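Local coordinates for protein Rnh (Ribonuclease H) (Chlorobaculum tepidum, PDB 3H08) that probably cleaves the RNA strand of RNA-DNA hybrids endonucleolytically, as a magnesium-dependent monomeric ribonuclease of the RNase H family, at residues S31-S36 / L56-E61. The protein carries 3 engineered substitutions. Residues are numbered along the deposited sequence; the frame is centred on the assembly and turned at random.
Sequences SRKEIS and LEALKE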
loop_
_atom_site.group_PDB
_atom_site.type_symbol
_atom_site.label_atom_id
_atom_site.label_comp_id
_atom_site.label_asym_id
_atom_site.label_seq_id
_atom_site.Cartn_x
_atom_site.Cartn_y
_atom_site.Cartn_z
ATOM N N SER A 31 9.680 -15.981 8.518
ATOM C CA SER A 31 9.278 -16.063 7.117
ATOM C C SER A 31 9.085 -14.686 6.499
ATOM O O SER A 31 8.543 -13.771 7.132
ATOM C CB SER A 31 7.995 -16.866 6.955
ATOM O OG SER A 31 6.951 -16.327 7.720
ATOM N N ARG A 32 9.504 -14.559 5.247
ATOM C CA ARG A 32 9.387 -13.316 4.505
ATOM C C ARG A 32 8.893 -13.614 3.083
ATOM O O ARG A 32 9.194 -14.668 2.527
ATOM C CB ARG A 32 10.731 -12.565 4.461
ATOM C CG ARG A 32 11.527 -12.698 3.117
ATOM C CD ARG A 32 12.358 -11.433 2.783
ATOM N NE ARG A 32 12.899 -10.815 3.993
ATOM C CZ ARG A 32 13.641 -9.711 3.996
ATOM N NH1 ARG A 32 13.931 -9.095 2.859
ATOM N NH2 ARG A 32 14.100 -9.231 5.147
ATOM N N LYS A 33 8.150 -12.683 2.504
ATOM C CA LYS A 33 7.717 -12.753 1.098
ATOM C C LYS A 33 7.859 -11.334 0.542
ATOM O O LYS A 33 7.458 -10.376 1.198
ATOM C CB LYS A 33 6.245 -13.205 0.988
ATOM C CG LYS A 33 5.682 -13.248 -0.474
ATOM C CD LYS A 33 4.227 -13.782 -0.582
ATOM C CE LYS A 33 4.023 -15.120 0.133
ATOM N NZ LYS A 33 2.617 -15.686 -0.026
ATOM N N GLU A 34 8.471 -11.222 -0.631
ATOM C CA GLU A 34 8.631 -9.977 -1.349
ATOM C C GLU A 34 7.805 -10.009 -2.625
ATOM O O GLU A 34 7.804 -10.998 -3.365
ATOM C CB GLU A 34 10.098 -9.719 -1.690
ATOM C CG GLU A 34 10.960 -9.576 -0.456
ATOM C CD GLU A 34 12.437 -9.344 -0.716
ATOM O OE1 GLU A 34 12.928 -9.529 -1.873
ATOM O OE2 GLU A 34 13.126 -8.979 0.272
ATOM N N ILE A 35 7.159 -8.894 -2.910
ATOM C CA ILE A 35 6.470 -8.695 -4.189
ATOM C C ILE A 35 6.750 -7.297 -4.683
ATOM O O ILE A 35 7.013 -6.393 -3.872
ATOM C CB ILE A 35 4.964 -8.932 -4.051
ATOM C CG1 ILE A 35 4.360 -8.019 -3.013
ATOM C CG2 ILE A 35 4.721 -10.386 -3.657
ATOM C CD1 ILE A 35 2.844 -8.025 -2.958
ATOM N N SER A 36 6.598 -7.094 -5.982
ATOM C CA SER A 36 6.749 -5.766 -6.557
ATOM C C SER A 36 6.177 -5.718 -7.955
ATOM O O SER A 36 5.936 -6.758 -8.584
ATOM C CB SER A 36 8.217 -5.441 -6.623
ATOM O OG SER A 36 8.925 -6.350 -7.458
ATOM N N LEU A 56 -1.768 -6.780 0.565
ATOM C CA LEU A 56 -2.919 -7.463 1.147
ATOM C C LEU A 56 -3.413 -8.610 0.255
ATOM O O LEU A 56 -3.828 -9.643 0.768
ATOM C CB LEU A 56 -4.026 -6.467 1.474
ATOM C CG LEU A 56 -3.679 -5.477 2.598
ATOM C CD1 LEU A 56 -4.699 -4.349 2.618
ATOM C CD2 LEU A 56 -3.599 -6.132 3.945
ATOM N N GLU A 57 -3.383 -8.420 -1.060
ATOM C CA GLU A 57 -3.794 -9.472 -1.998
ATOM C C GLU A 57 -2.890 -10.706 -1.922
ATOM O O GLU A 57 -3.312 -11.801 -2.292
ATOM C CB GLU A 57 -3.831 -8.946 -3.413
ATOM C CG GLU A 57 -5.022 -8.085 -3.684
ATOM C CD GLU A 57 -5.130 -7.570 -5.120
ATOM O OE1 GLU A 57 -4.155 -7.635 -5.891
ATOM O OE2 GLU A 57 -6.244 -7.093 -5.473
ATOM N N ALA A 58 -1.661 -10.519 -1.441
ATOM C CA ALA A 58 -0.672 -11.617 -1.340
ATOM C C ALA A 58 -0.927 -12.538 -0.158
ATOM O O ALA A 58 -0.375 -13.629 -0.081
ATOM C CB ALA A 58 0.716 -11.065 -1.258
ATOM N N LEU A 59 -1.795 -12.135 0.741
ATOM C CA LEU A 59 -2.166 -12.994 1.848
ATOM C C LEU A 59 -3.080 -14.128 1.351
ATOM O O LEU A 59 -4.058 -13.886 0.650
ATOM C CB LEU A 59 -2.869 -12.176 2.901
ATOM C CG LEU A 59 -2.067 -11.053 3.524
ATOM C CD1 LEU A 59 -2.981 -10.119 4.262
ATOM C CD2 LEU A 59 -1.037 -11.567 4.430
ATOM N N LYS A 60 -2.782 -15.359 1.748
ATOM C CA LYS A 60 -3.501 -16.511 1.260
ATOM C C LYS A 60 -4.801 -16.781 2.030
ATOM O O LYS A 60 -5.711 -17.441 1.517
ATOM C CB LYS A 60 -2.622 -17.759 1.378
ATOM C CG LYS A 60 -1.255 -17.624 0.749
ATOM C CD LYS A 60 -0.438 -18.881 0.982
ATOM C CE LYS A 60 1.041 -18.626 0.919
ATOM N NZ LYS A 60 1.779 -19.927 0.708
ATOM N N GLU A 61 -4.834 -16.341 3.286
ATOM C CA GLU A 61 -5.986 -16.526 4.140
ATOM C C GLU A 61 -6.275 -15.232 4.900
ATOM O O GLU A 61 -5.414 -14.379 4.994
ATOM C CB GLU A 61 -5.763 -17.699 5.088
ATOM C CG GLU A 61 -4.713 -17.499 6.156
ATOM C CD GLU A 61 -3.296 -17.983 5.764
ATOM O OE1 GLU A 61 -3.161 -19.074 5.164
ATOM O OE2 GLU A 61 -2.317 -17.263 6.079
HETATM O O HOH W 1 1.429 -14.588 2.194
#
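Ile35 and Ala58 form the close-packed part of this small contact. CD1 of Ile35 meets CB of Ala58 at 4.1 Å, methyl against methyl. Ile35 CG1 lies between its own backbone N and carbonyl carbon (chi1 58°). With chi2 near 171° the branch runs on straight and delivers CD1 to the alanine. The two backbones stay well apart, with 8.2 Å between CA of Ile35 and CA of Ala58.

Lys33, two residues earlier on the same side of the strand, reaches across beside this apolar pair. Its chain leaves with CG anti to the backbone N and bends at chi3 (-51°). NZ of Lys33 stops 3.6 Å from Ala58 O, and no direct hydrogen bond forms. A water bridges them instead. It accepts from Lys33 NZ at 2.7 Å and donates to Ala58 O at 3.1 Å.

The contact joins the outermost strand 31-39 of the RNase H fold to residues 56-61, around the C-terminal end of helix 44-57. This helix packs on one face of the mixed sheet. Helix 129-144 covers the other face, where Glu34 pairs with Arg133. Backbone hydrogen bonds to Leu26 and Ala24 of strand 18-28 hold Lys33 and Ile35 in the sheet.

The solvent side is looser and polar. The Lys60 side chain is extended beyond CG and crosses that of Lys33 at an angle. Lys60 CE comes within 3.5 Å of Lys33 NZ. The two ammonium nitrogens, NZ of Lys33 and NZ of Lys60, are 4.4 Å apart. Their like charges probably disfavour a closer approach, while the water and Ala58 O may partly offset the charge on Lys33.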